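Local structure of peptide ABC transporter, peptide-binding protein (Thermus thermophilus, 2D5W) at residues 163-168 with 194-199; 18-23 with 200-205; 360-365 with 472-477; 143-148 with 484-489; 46-51 with 591-596. The protein binds oligopeptides, including a pentapeptide, and probably hands them to an ABC transporter for uptake. All blocks are in the same frame, centred on the assembly; numbering follows the deposited sequence.

Contact 1. Residues 163-168 with 194-199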
# COMPACT_ATOMS: atom_id res chain seq x y z
N GLY A 163 -9.68 -19.05 -15.11
CA GLY A 163 -10.97 -19.68 -14.85
C GLY A 163 -10.99 -21.18 -14.68
O GLY A 163 -11.58 -21.69 -13.72
N PRO A 164 -10.36 -21.94 -15.59
CA PRO A 164 -10.36 -23.40 -15.46
C PRO A 164 -9.82 -23.87 -14.11
O PRO A 164 -10.42 -24.73 -13.45
CB PRO A 164 -9.50 -23.85 -16.64
CG PRO A 164 -9.81 -22.81 -17.68
CD PRO A 164 -9.76 -21.53 -16.88
N GLU A 165 -8.69 -23.32 -13.68
CA GLU A 165 -8.12 -23.71 -12.40
C GLU A 165 -9.04 -23.28 -11.26
O GLU A 165 -9.22 -24.01 -10.29
CB GLU A 165 -6.73 -23.10 -12.21
CG GLU A 165 -6.11 -23.43 -10.85
CD GLU A 165 -5.76 -24.90 -10.70
OE1 GLU A 165 -5.47 -25.33 -9.56
OE2 GLU A 165 -5.76 -25.64 -11.71
N TRP A 166 -9.63 -22.09 -11.39
CA TRP A 166 -10.53 -21.59 -10.36
C TRP A 166 -11.70 -22.55 -10.14
O TRP A 166 -12.11 -22.79 -9.01
CB TRP A 166 -11.06 -20.20 -10.74
CG TRP A 166 -12.13 -19.70 -9.80
CD1 TRP A 166 -13.43 -19.42 -10.12
CD2 TRP A 166 -11.99 -19.44 -8.40
NE1 TRP A 166 -14.11 -19.01 -9.00
CE2 TRP A 166 -13.25 -19.01 -7.93
CE3 TRP A 166 -10.93 -19.52 -7.49
CZ2 TRP A 166 -13.48 -18.67 -6.59
CZ3 TRP A 166 -11.16 -19.19 -6.16
CH2 TRP A 166 -12.42 -18.77 -5.72
N GLU A 167 -12.23 -23.11 -11.22
CA GLU A 167 -13.34 -24.05 -11.10
C GLU A 167 -12.90 -25.26 -10.27
O GLU A 167 -13.67 -25.78 -9.46
CB GLU A 167 -13.82 -24.51 -12.48
CG GLU A 167 -14.50 -23.41 -13.29
CD GLU A 167 -15.67 -22.78 -12.55
OE1 GLU A 167 -16.54 -23.53 -12.06
OE2 GLU A 167 -15.72 -21.53 -12.47
N ARG A 168 -11.67 -25.71 -10.47
CA ARG A 168 -11.15 -26.84 -9.71
C ARG A 168 -10.98 -26.45 -8.25
O ARG A 168 -11.28 -27.23 -7.35
CB ARG A 168 -9.82 -27.31 -10.29
CG ARG A 168 -9.95 -28.00 -11.65
CD ARG A 168 -8.64 -28.66 -12.07
NE ARG A 168 -7.67 -27.69 -12.58
CZ ARG A 168 -7.71 -27.16 -13.79
NH1 ARG A 168 -8.68 -27.48 -14.63
NH2 ARG A 168 -6.78 -26.29 -14.17
N LEU A 194 -0.77 -18.44 -6.51
CA LEU A 194 0.64 -18.76 -6.72
C LEU A 194 0.91 -19.47 -8.04
O LEU A 194 1.99 -19.30 -8.62
CB LEU A 194 1.18 -19.60 -5.55
CG LEU A 194 1.34 -18.82 -4.24
CD1 LEU A 194 1.70 -19.78 -3.12
CD2 LEU A 194 2.40 -17.74 -4.40
N LYS A 195 -0.04 -20.26 -8.53
CA LYS A 195 0.15 -20.95 -9.80
C LYS A 195 0.31 -19.95 -10.95
O LYS A 195 0.85 -20.28 -12.01
CB LYS A 195 -1.04 -21.87 -10.10
CG LYS A 195 -1.02 -23.17 -9.32
CD LYS A 195 -2.15 -24.09 -9.75
CE LYS A 195 -2.10 -25.41 -9.00
NZ LYS A 195 -2.18 -25.21 -7.53
N PHE A 196 -0.15 -18.73 -10.73
CA PHE A 196 -0.09 -17.68 -11.74
C PHE A 196 0.71 -16.46 -11.30
O PHE A 196 0.58 -15.39 -11.91
CB PHE A 196 -1.51 -17.20 -12.06
CG PHE A 196 -2.44 -18.27 -12.55
CD1 PHE A 196 -2.51 -18.58 -13.90
CD2 PHE A 196 -3.25 -18.97 -11.65
CE1 PHE A 196 -3.39 -19.57 -14.36
CE2 PHE A 196 -4.12 -19.95 -12.10
CZ PHE A 196 -4.19 -20.25 -13.46
N ALA A 197 1.55 -16.59 -10.28
CA ALA A 197 2.25 -15.41 -9.79
C ALA A 197 3.71 -15.52 -9.39
O ALA A 197 4.28 -14.55 -8.90
CB ALA A 197 1.45 -14.81 -8.63
N THR A 198 4.32 -16.69 -9.58
CA THR A 198 5.73 -16.85 -9.22
C THR A 198 6.59 -16.62 -10.46
O THR A 198 6.11 -16.70 -11.59
CB THR A 198 6.02 -18.26 -8.70
OG1 THR A 198 5.71 -19.22 -9.71
CG2 THR A 198 5.20 -18.55 -7.45
N PRO A 199 7.89 -16.35 -10.27
CA PRO A 199 8.79 -16.10 -11.41
C PRO A 199 8.79 -17.19 -12.48
O PRO A 199 8.62 -16.89 -13.67
CB PRO A 199 10.15 -15.95 -10.74
CG PRO A 199 9.81 -15.36 -9.40
CD PRO A 199 8.61 -16.18 -8.99
O HOH W 1 -4.62 -24.00 -7.33

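Contact 2. Residues 18-23 with 200-205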
# COMPACT_ATOMS: atom_id res chain seq x y z
N VAL A 18 5.49 -11.68 -5.35
CA VAL A 18 4.72 -12.37 -6.39
C VAL A 18 4.23 -11.27 -7.34
O VAL A 18 4.28 -10.09 -6.99
CB VAL A 18 3.50 -13.16 -5.83
CG1 VAL A 18 3.99 -14.32 -4.99
CG2 VAL A 18 2.60 -12.24 -5.02
N LEU A 19 3.75 -11.66 -8.52
CA LEU A 19 3.32 -10.67 -9.49
C LEU A 19 2.22 -11.16 -10.42
O LEU A 19 2.13 -12.35 -10.71
CB LEU A 19 4.53 -10.26 -10.34
CG LEU A 19 4.42 -9.12 -11.35
CD1 LEU A 19 4.42 -7.79 -10.61
CD2 LEU A 19 5.59 -9.17 -12.32
N ALA A 20 1.39 -10.22 -10.87
CA ALA A 20 0.32 -10.47 -11.84
C ALA A 20 -0.88 -11.33 -11.46
O ALA A 20 -2.02 -10.87 -11.55
CB ALA A 20 0.94 -11.01 -13.13
N GLY A 21 -0.64 -12.58 -11.06
CA GLY A 21 -1.74 -13.47 -10.72
C GLY A 21 -2.41 -13.24 -9.38
O GLY A 21 -3.54 -13.69 -9.17
N ASP A 22 -1.72 -12.55 -8.48
CA ASP A 22 -2.23 -12.25 -7.14
C ASP A 22 -3.08 -10.98 -7.26
O ASP A 22 -2.83 -9.98 -6.59
CB ASP A 22 -1.02 -12.03 -6.22
CG ASP A 22 -1.39 -11.72 -4.78
OD1 ASP A 22 -2.35 -12.31 -4.25
OD2 ASP A 22 -0.68 -10.89 -4.17
N PHE A 23 -4.11 -11.05 -8.10
CA PHE A 23 -4.94 -9.88 -8.39
C PHE A 23 -5.79 -9.29 -7.29
O PHE A 23 -6.28 -8.17 -7.43
CB PHE A 23 -5.75 -10.11 -9.69
CG PHE A 23 -6.84 -11.14 -9.58
CD1 PHE A 23 -8.07 -10.82 -9.02
CD2 PHE A 23 -6.66 -12.42 -10.10
CE1 PHE A 23 -9.11 -11.75 -8.99
CE2 PHE A 23 -7.69 -13.36 -10.08
CZ PHE A 23 -8.92 -13.02 -9.52
N GLN A 200 8.98 -18.44 -12.08
CA GLN A 200 9.03 -19.52 -13.06
C GLN A 200 7.72 -19.68 -13.82
O GLN A 200 7.73 -19.88 -15.04
CB GLN A 200 9.44 -20.84 -12.38
CG GLN A 200 8.48 -21.35 -11.31
CD GLN A 200 7.34 -22.18 -11.87
OE1 GLN A 200 6.42 -22.55 -11.14
NE2 GLN A 200 7.41 -22.49 -13.16
N ALA A 201 6.60 -19.55 -13.13
CA ALA A 201 5.30 -19.68 -13.77
C ALA A 201 5.10 -18.57 -14.79
O ALA A 201 4.69 -18.81 -15.93
CB ALA A 201 4.18 -19.64 -12.73
N LEU A 202 5.39 -17.34 -14.38
CA LEU A 202 5.23 -16.19 -15.25
C LEU A 202 6.17 -16.23 -16.45
O LEU A 202 5.78 -15.87 -17.56
CB LEU A 202 5.42 -14.89 -14.46
CG LEU A 202 4.32 -14.63 -13.43
CD1 LEU A 202 4.72 -13.49 -12.52
CD2 LEU A 202 3.00 -14.35 -14.14
N ASN A 203 7.41 -16.67 -16.23
CA ASN A 203 8.37 -16.74 -17.32
C ASN A 203 7.95 -17.79 -18.35
O ASN A 203 8.34 -17.70 -19.51
CB ASN A 203 9.77 -17.05 -16.79
CG ASN A 203 10.39 -15.87 -16.08
OD1 ASN A 203 10.01 -14.71 -16.32
ND2 ASN A 203 11.36 -16.14 -15.21
N ARG A 204 7.15 -18.76 -17.92
CA ARG A 204 6.66 -19.81 -18.81
C ARG A 204 5.31 -19.42 -19.43
O ARG A 204 4.65 -20.24 -20.06
CB ARG A 204 6.54 -21.13 -18.04
CG ARG A 204 7.89 -21.81 -17.79
CD ARG A 204 7.90 -22.64 -16.51
NE ARG A 204 6.95 -23.75 -16.49
CZ ARG A 204 7.12 -24.90 -17.15
NH1 ARG A 204 6.20 -25.85 -17.06
NH2 ARG A 204 8.21 -25.10 -17.87
N GLY A 205 4.91 -18.16 -19.24
CA GLY A 205 3.68 -17.66 -19.82
C GLY A 205 2.37 -17.91 -19.09
O GLY A 205 1.31 -17.97 -19.72

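Contact 3. Residues 360-365 with 472-477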
# COMPACT_ATOMS: atom_id res chain seq x y z
N ASN A 360 -4.40 14.85 2.86
CA ASN A 360 -5.81 14.48 2.91
C ASN A 360 -6.50 15.47 3.86
O ASN A 360 -6.09 15.63 5.00
CB ASN A 360 -5.97 13.05 3.46
CG ASN A 360 -7.39 12.55 3.34
OD1 ASN A 360 -8.34 13.23 3.71
ND2 ASN A 360 -7.55 11.34 2.82
N PRO A 361 -7.57 16.15 3.39
CA PRO A 361 -8.27 17.11 4.24
C PRO A 361 -8.83 16.57 5.55
O PRO A 361 -9.20 17.34 6.44
CB PRO A 361 -9.36 17.66 3.32
CG PRO A 361 -9.62 16.53 2.38
CD PRO A 361 -8.23 16.02 2.08
N LEU A 362 -8.89 15.25 5.69
CA LEU A 362 -9.38 14.64 6.92
C LEU A 362 -8.36 14.74 8.06
O LEU A 362 -8.70 14.52 9.22
CB LEU A 362 -9.74 13.17 6.68
CG LEU A 362 -10.90 12.93 5.71
CD1 LEU A 362 -11.01 11.44 5.42
CD2 LEU A 362 -12.20 13.46 6.29
N PHE A 363 -7.11 15.05 7.71
CA PHE A 363 -6.03 15.19 8.68
C PHE A 363 -6.42 16.10 9.86
O PHE A 363 -6.91 17.20 9.66
CB PHE A 363 -4.80 15.77 7.97
CG PHE A 363 -3.73 16.29 8.90
CD1 PHE A 363 -2.95 15.42 9.66
CD2 PHE A 363 -3.48 17.66 8.98
CE1 PHE A 363 -1.94 15.91 10.49
CE2 PHE A 363 -2.48 18.15 9.80
CZ PHE A 363 -1.70 17.28 10.56
N ASN A 364 -6.19 15.62 11.08
CA ASN A 364 -6.49 16.40 12.28
C ASN A 364 -5.18 16.84 12.94
O ASN A 364 -4.46 16.03 13.50
CB ASN A 364 -7.30 15.57 13.28
CG ASN A 364 -7.73 16.38 14.50
OD1 ASN A 364 -7.27 17.51 14.69
ND2 ASN A 364 -8.60 15.81 15.32
N PRO A 365 -4.87 18.14 12.88
CA PRO A 365 -3.63 18.67 13.47
C PRO A 365 -3.70 18.89 14.98
O PRO A 365 -2.69 19.24 15.60
CB PRO A 365 -3.44 19.98 12.72
CG PRO A 365 -4.86 20.46 12.59
CD PRO A 365 -5.60 19.21 12.17
N LEU A 472 -7.14 8.02 -1.70
CA LEU A 472 -8.18 8.87 -1.14
C LEU A 472 -9.38 8.13 -0.56
O LEU A 472 -10.32 8.76 -0.06
CB LEU A 472 -8.64 9.88 -2.19
CG LEU A 472 -7.69 11.07 -2.37
CD1 LEU A 472 -8.02 11.82 -3.64
CD2 LEU A 472 -7.78 11.98 -1.15
N GLN A 473 -9.37 6.81 -0.62
CA GLN A 473 -10.47 6.03 -0.07
C GLN A 473 -10.20 5.74 1.40
O GLN A 473 -10.08 4.59 1.81
CB GLN A 473 -10.65 4.74 -0.85
CG GLN A 473 -10.93 4.96 -2.33
CD GLN A 473 -11.39 3.70 -3.03
OE1 GLN A 473 -10.80 2.63 -2.87
NE2 GLN A 473 -12.45 3.82 -3.83
N GLU A 474 -10.11 6.81 2.19
CA GLU A 474 -9.83 6.69 3.62
C GLU A 474 -11.07 6.30 4.42
O GLU A 474 -12.09 6.99 4.37
CB GLU A 474 -9.26 8.01 4.14
CG GLU A 474 -8.89 8.00 5.63
CD GLU A 474 -7.84 6.95 5.98
OE1 GLU A 474 -6.77 6.93 5.33
OE2 GLU A 474 -8.09 6.14 6.90
N ASP A 475 -10.97 5.20 5.16
CA ASP A 475 -12.07 4.72 5.97
C ASP A 475 -11.63 4.34 7.38
O ASP A 475 -12.44 3.84 8.17
CB ASP A 475 -12.73 3.50 5.31
CG ASP A 475 -11.71 2.51 4.78
OD1 ASP A 475 -10.63 2.37 5.40
OD2 ASP A 475 -11.98 1.87 3.75
N GLY A 476 -10.36 4.56 7.69
CA GLY A 476 -9.85 4.21 9.01
C GLY A 476 -9.80 2.71 9.23
O GLY A 476 -9.56 2.25 10.35
N SER A 477 -9.99 1.93 8.16
CA SER A 477 -9.99 0.48 8.27
C SER A 477 -8.69 -0.12 8.79
O SER A 477 -8.69 -1.25 9.28
CB SER A 477 -10.37 -0.17 6.93
OG SER A 477 -9.42 0.12 5.93
O HOH W 2 -10.40 10.63 1.82

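Contact 4. Residues 143-148 with 484-489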
# COMPACT_ATOMS: atom_id res chain seq x y z
N PRO A 143 -24.44 -0.47 1.47
CA PRO A 143 -24.58 0.98 1.39
C PRO A 143 -23.39 1.61 0.67
O PRO A 143 -22.28 1.06 0.70
CB PRO A 143 -24.65 1.40 2.85
CG PRO A 143 -23.73 0.42 3.51
CD PRO A 143 -24.12 -0.89 2.84
N ALA A 144 -23.61 2.75 0.03
CA ALA A 144 -22.55 3.44 -0.69
C ALA A 144 -21.71 4.28 0.26
O ALA A 144 -22.24 4.85 1.23
CB ALA A 144 -23.15 4.32 -1.77
N TYR A 145 -20.41 4.35 -0.01
CA TYR A 145 -19.49 5.14 0.79
C TYR A 145 -19.09 6.36 -0.04
O TYR A 145 -19.16 6.34 -1.27
CB TYR A 145 -18.24 4.34 1.16
CG TYR A 145 -18.46 3.27 2.21
CD1 TYR A 145 -17.39 2.52 2.70
CD2 TYR A 145 -19.73 3.00 2.73
CE1 TYR A 145 -17.57 1.53 3.66
CE2 TYR A 145 -19.92 2.02 3.70
CZ TYR A 145 -18.84 1.29 4.16
OH TYR A 145 -19.05 0.32 5.12
N TYR A 146 -18.65 7.42 0.64
CA TYR A 146 -18.29 8.66 -0.03
C TYR A 146 -17.21 8.56 -1.10
O TYR A 146 -17.14 9.40 -2.00
CB TYR A 146 -17.87 9.70 1.01
CG TYR A 146 -16.45 9.56 1.52
CD1 TYR A 146 -15.41 10.31 0.98
CD2 TYR A 146 -16.14 8.65 2.54
CE1 TYR A 146 -14.10 10.17 1.43
CE2 TYR A 146 -14.83 8.51 3.00
CZ TYR A 146 -13.82 9.27 2.44
OH TYR A 146 -12.52 9.12 2.87
N TYR A 147 -16.37 7.53 -1.01
CA TYR A 147 -15.27 7.36 -1.95
C TYR A 147 -15.45 6.32 -3.05
O TYR A 147 -14.51 6.05 -3.80
CB TYR A 147 -13.99 7.03 -1.17
CG TYR A 147 -14.05 5.79 -0.30
CD1 TYR A 147 -14.42 4.55 -0.83
CD2 TYR A 147 -13.67 5.83 1.04
CE1 TYR A 147 -14.40 3.39 -0.05
CE2 TYR A 147 -13.65 4.68 1.82
CZ TYR A 147 -14.01 3.47 1.27
OH TYR A 147 -13.97 2.32 2.04
N ASP A 148 -16.64 5.74 -3.17
CA ASP A 148 -16.85 4.69 -4.16
C ASP A 148 -16.63 5.07 -5.63
O ASP A 148 -16.34 4.19 -6.45
CB ASP A 148 -18.23 4.07 -3.97
CG ASP A 148 -18.31 3.20 -2.71
OD1 ASP A 148 -19.43 2.94 -2.24
OD2 ASP A 148 -17.24 2.77 -2.21
N LEU A 484 -19.10 -1.42 11.20
CA LEU A 484 -20.48 -1.63 11.65
C LEU A 484 -21.55 -1.66 10.57
O LEU A 484 -22.67 -2.11 10.81
CB LEU A 484 -20.84 -0.59 12.71
CG LEU A 484 -19.89 -0.53 13.91
CD1 LEU A 484 -20.43 0.46 14.93
CD2 LEU A 484 -19.75 -1.91 14.53
N ASN A 485 -21.22 -1.18 9.38
CA ASN A 485 -22.19 -1.18 8.30
C ASN A 485 -22.32 -2.54 7.64
O ASN A 485 -23.39 -2.89 7.14
CB ASN A 485 -21.80 -0.15 7.24
CG ASN A 485 -21.54 1.21 7.82
OD1 ASN A 485 -22.28 1.67 8.69
ND2 ASN A 485 -20.49 1.87 7.35
N THR A 486 -21.24 -3.30 7.64
CA THR A 486 -21.22 -4.61 7.01
C THR A 486 -20.94 -5.75 7.99
O THR A 486 -21.15 -6.91 7.66
CB THR A 486 -20.15 -4.67 5.92
OG1 THR A 486 -18.88 -4.29 6.47
CG2 THR A 486 -20.50 -3.74 4.77
N GLY A 487 -20.46 -5.40 9.18
CA GLY A 487 -20.14 -6.41 10.17
C GLY A 487 -18.82 -7.10 9.86
O GLY A 487 -18.46 -8.08 10.51
N ALA A 488 -18.09 -6.59 8.88
CA ALA A 488 -16.82 -7.18 8.48
C ALA A 488 -15.70 -6.89 9.48
O ALA A 488 -15.43 -5.73 9.80
CB ALA A 488 -16.42 -6.67 7.10
N ILE A 489 -15.06 -7.95 9.98
CA ILE A 489 -13.96 -7.81 10.93
C ILE A 489 -12.69 -7.55 10.12
O ILE A 489 -12.39 -8.25 9.16
CB ILE A 489 -13.82 -9.09 11.78
CG1 ILE A 489 -15.05 -9.23 12.68
CG2 ILE A 489 -12.55 -9.02 12.62
CD1 ILE A 489 -15.05 -10.44 13.57

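Contact 5. Residues 46-51 with 591-596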
# COMPACT_ATOMS: atom_id res chain seq x y z
N GLY A 46 -8.98 5.44 -14.72
CA GLY A 46 -7.73 5.77 -14.04
C GLY A 46 -7.89 7.03 -13.21
O GLY A 46 -8.96 7.63 -13.18
N PHE A 47 -6.83 7.42 -12.51
CA PHE A 47 -6.84 8.63 -11.69
C PHE A 47 -5.54 9.35 -12.04
O PHE A 47 -4.45 8.84 -11.77
CB PHE A 47 -6.90 8.27 -10.20
CG PHE A 47 -7.40 9.39 -9.32
CD1 PHE A 47 -6.57 9.98 -8.37
CD2 PHE A 47 -8.70 9.86 -9.45
CE1 PHE A 47 -7.03 11.01 -7.55
CE2 PHE A 47 -9.18 10.89 -8.63
CZ PHE A 47 -8.34 11.46 -7.69
N ASN A 48 -5.65 10.53 -12.64
CA ASN A 48 -4.46 11.25 -13.08
C ASN A 48 -3.78 12.15 -12.05
O ASN A 48 -4.21 12.25 -10.91
CB ASN A 48 -4.76 12.04 -14.36
CG ASN A 48 -5.76 13.16 -14.16
OD1 ASN A 48 -5.86 13.74 -13.08
ND2 ASN A 48 -6.49 13.50 -15.22
N ALA A 49 -2.70 12.80 -12.48
CA ALA A 49 -1.92 13.67 -11.61
C ALA A 49 -2.69 14.88 -11.12
O ALA A 49 -2.33 15.48 -10.11
CB ALA A 49 -0.64 14.11 -12.33
N ASP A 50 -3.75 15.24 -11.84
CA ASP A 50 -4.58 16.38 -11.47
C ASP A 50 -5.70 15.92 -10.54
O ASP A 50 -6.65 16.66 -10.27
CB ASP A 50 -5.18 17.03 -12.72
CG ASP A 50 -4.17 17.86 -13.49
OD1 ASP A 50 -4.37 18.06 -14.70
OD2 ASP A 50 -3.19 18.33 -12.87
N SER A 51 -5.59 14.69 -10.04
CA SER A 51 -6.57 14.11 -9.14
C SER A 51 -7.96 14.03 -9.75
O SER A 51 -8.96 14.36 -9.12
CB SER A 51 -6.62 14.91 -7.83
OG SER A 51 -5.37 14.88 -7.19
N LYS A 591 5.40 15.93 -24.59
CA LYS A 591 5.21 16.25 -23.18
C LYS A 591 3.77 16.69 -22.94
O LYS A 591 3.26 17.58 -23.62
CB LYS A 591 6.17 17.36 -22.76
CG LYS A 591 6.16 17.65 -21.28
CD LYS A 591 7.14 18.75 -20.92
CE LYS A 591 7.17 18.99 -19.42
NZ LYS A 591 8.07 20.12 -19.06
N LYS A 592 3.11 16.06 -21.97
CA LYS A 592 1.73 16.37 -21.63
C LYS A 592 1.56 16.74 -20.16
O LYS A 592 0.55 17.33 -19.77
CB LYS A 592 0.82 15.18 -21.95
CG LYS A 592 0.69 14.86 -23.42
CD LYS A 592 -0.01 15.98 -24.17
CE LYS A 592 -0.19 15.63 -25.63
NZ LYS A 592 -0.98 14.39 -25.82
N TRP A 593 2.55 16.39 -19.35
CA TRP A 593 2.52 16.68 -17.93
C TRP A 593 3.85 17.28 -17.49
O TRP A 593 4.88 17.02 -18.11
CB TRP A 593 2.27 15.40 -17.13
CG TRP A 593 1.04 14.65 -17.55
CD1 TRP A 593 0.95 13.72 -18.54
CD2 TRP A 593 -0.28 14.83 -17.04
NE1 TRP A 593 -0.35 13.32 -18.69
CE2 TRP A 593 -1.13 13.98 -17.78
CE3 TRP A 593 -0.84 15.63 -16.03
CZ2 TRP A 593 -2.51 13.91 -17.54
CZ3 TRP A 593 -2.20 15.56 -15.79
CH2 TRP A 593 -3.02 14.70 -16.54
N ASP A 594 3.82 18.10 -16.44
CA ASP A 594 5.05 18.68 -15.91
C ASP A 594 5.05 18.44 -14.41
O ASP A 594 4.09 18.76 -13.72
CB ASP A 594 5.16 20.18 -16.18
CG ASP A 594 6.50 20.74 -15.73
OD1 ASP A 594 7.51 20.50 -16.43
OD2 ASP A 594 6.55 21.39 -14.67
N GLN A 595 6.15 17.88 -13.92
CA GLN A 595 6.28 17.54 -12.51
C GLN A 595 6.26 18.70 -11.52
O GLN A 595 5.78 18.54 -10.40
CB GLN A 595 7.58 16.74 -12.32
CG GLN A 595 7.77 16.23 -10.91
CD GLN A 595 6.70 15.23 -10.52
OE1 GLN A 595 6.75 14.06 -10.90
NE2 GLN A 595 5.71 15.70 -9.78
N ALA A 596 6.76 19.86 -11.93
CA ALA A 596 6.84 21.02 -11.04
C ALA A 596 5.61 21.33 -10.18
O ALA A 596 5.72 21.43 -8.96
CB ALA A 596 7.23 22.25 -11.85

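Contact 1. Residues 163-168 with 194-199
E165 lies across the side chain of K195 at about a right angle while its CB sits against F196. The carboxylate oxygen OE1 of E165 comes to 3.4 Å from CE of K195, closer than to the ammonium itself, since the lysine chain bends at its last torsion and turns NZ aside. The resulting salt bridge is therefore long, 3.9 Å from OE1 of E165 to NZ of K195, and a water fills in between them: it donates to OE1 and accepts from NZ. With CG anti to its own nitrogen (chi1 178°) and a bend at chi2, the glutamate chain lays its methylenes by the phenyl rim before its carboxylate reaches the lysine. CB of E165 meets the ring of F196 edge-on, near the ring plane, 4.0 Å from CZ. The contact is a surface one, tying helix 159-173 to the connection between helices 182-194 and 199-203. R168, one turn on from E165, grips the other carboxylate oxygen side-on through two nitrogens, NH2 at 2.7 Å and NE at 2.9 Å from OE2 of E165. E165, R168 and K195 thus form a salt-bridge network in which the glutamate is flanked by two positive charges, likely to keep it ionised. F196 also packs on I161 and M162 of the same helix.

Contact 2. Residues 18-23 with 200-205
L202 points its forked end from helix 199-203 at the backbone and side chains of L19 and A20, CD1 mainly to L19 and CD2 to A20. CD1 takes the L19 side, lying 3.9 Å from CB of L19 and 3.4 Å from the carbonyl O of L19. CD2 meets the methyl group of A20, 4.1 Å from CD2 of L202 to CB of A20, and is also near the carbonyl O of L19. The first torsion of L202 places CG anti to the carbonyl carbon (chi1 -68°), and chi2 then spreads the methyls toward L19 and A20. L19 offers its CB rather than its branched end to this leucine, and the CB of A20 points toward the helix. O of L19 accepts from N of G21 at 2.8 Å. The contact is buried; its side-chain packing is apolar, and the closest approach is that of a methyl to a carbonyl oxygen. The helix ends just beyond it in a Schellman motif, with G205 as the C-prime residue and its N bonded to O of L202, so the leucine sits in the last turn. L202 also packs on L215 and W218 of strand 213-219, while L19 packs on W218 as well and on E37 and L40 of helix 31-40; the loop after strand 7-12 thus lies against helix 31-40, helix 199-203 and the outer strand 213-219.

Contact 3. Residues 360-365 with 472-477
N360 reaches toward the loop 472-477 with its amide, whose nitrogen does the touching. From CB the side chain runs with CG anti to the backbone N (chi1 -172°), and at CG it divides. OD1 turns back on its own segment and accepts from N of L362, 2.9 Å from OD1 of N360, closing an Asx turn inside the type I turn N360 to F363. ND2 goes across: it lies 4.0 Å from CD2 of L472 and equally far from CB of E474, and donates over 3.1 Å to a water that donates to the carbonyl O of L472. CD1 of L362 packs on CG of E474 at 4.0 Å, while the carboxylate of E474 bends away, OE2 accepting from N of G476 and from NE1 of W355. An alanine in place of N360 would probably leave the turn without its OD1 brace and break the water bridge to the carbonyl O of L472. These loops follow helix 337-345 and strand 463-469, and Y568 also packs on N360 and L472. The amide is served by its turn and a water, the E474 carboxylate by its loop and W355, leaving direct contact to methyls, methylenes and the amide nitrogen.

Contact 4. Residues 143-148 with 484-489
The hydroxyl of Y145 is gripped by two groups: ND2 of N485 donates to OH of Y145 over 3.1 Å, and the carboxylate of D122 bonds to the same oxygen. Two loops meet here, the one after strand 136-141, with a type I turn from Y145 to D148, and the one before helix 509-518, whose G487 and A488 form a G1 beta bulge opposite N483. With CG anti to its carbonyl carbon (chi1 -52°), N485 sends its amide toward the tyrosine, and the bond is nearly straight, 168°, with OH of Y145 in the amide plane. Ring and amide planes are 72° apart. ND2 of N485 also donates to O of S516, so two acceptors fix the rotation of this amide. D122 receives T486 through OG1 as well, which places both loops on helix 121-126. The tyrosine is anchored at its other end, where its N bonds to D148 OD1 at 2.8 Å. Apolar contact is slight: CG of P143, which follows a cis peptide bond, lies 4.2 Å from CB of N485.

Contact 5. Residues 46-51 with 591-596
With CG anti to its carbonyl carbon (chi1 -54°), W593 swings its indole onto the turn at 46-51, where N48 (chi1 66°) has CG between backbone N and carbonyl carbon, folding OD1 back to N of Q52 and leaving CB to meet the indole. The turn is type I, N48 to S51, and links strands 45-47 and 53-55 of an antiparallel hairpin; W593 comes from the loop after strand 583-584. The six-membered ring does the touching. CH2 of W593 lies 3.9 Å from CB of N48, the side chains crossing at about a right angle, and CE3 of W593 is 4.0 Å from CB of A49. The polar atoms find other partners: NE1 of W593 bonds to E581 and OD2 of D50 to Y598. An alanine at W593 would probably open a gap beside the turn and leave E581 without its indole partner. W577 packs edge-to-face with the same indole. CG of D50 lies at the indole edge, in its plane, and OD1 of D50 is 3.5 Å from CZ3 of W593.

In the fold
Contact 2 is the buried one, its side-chain packing apolar; contact 1, nested within the chain loop it closes, is at the surface and relies on charge and a bridging water. These two touch, with centres about 9 Å apart, and share the connection around helix 199-203: A197 is backbone-bonded to L19. Contacts 3 and 4 are partly buried and joined by tyrosines of 143-148, Y146 to the carbonyl of E474 and Y147 to D475. Their segments 472-477 and 484-489 belong to one long loop, yet contact 3 uses water and contact 4 a direct bond. Contact 5, built on an indole, meets contact 3 where F47 packs on L472. Contacts 1 and 3 lie on opposite sides of the chain's centre.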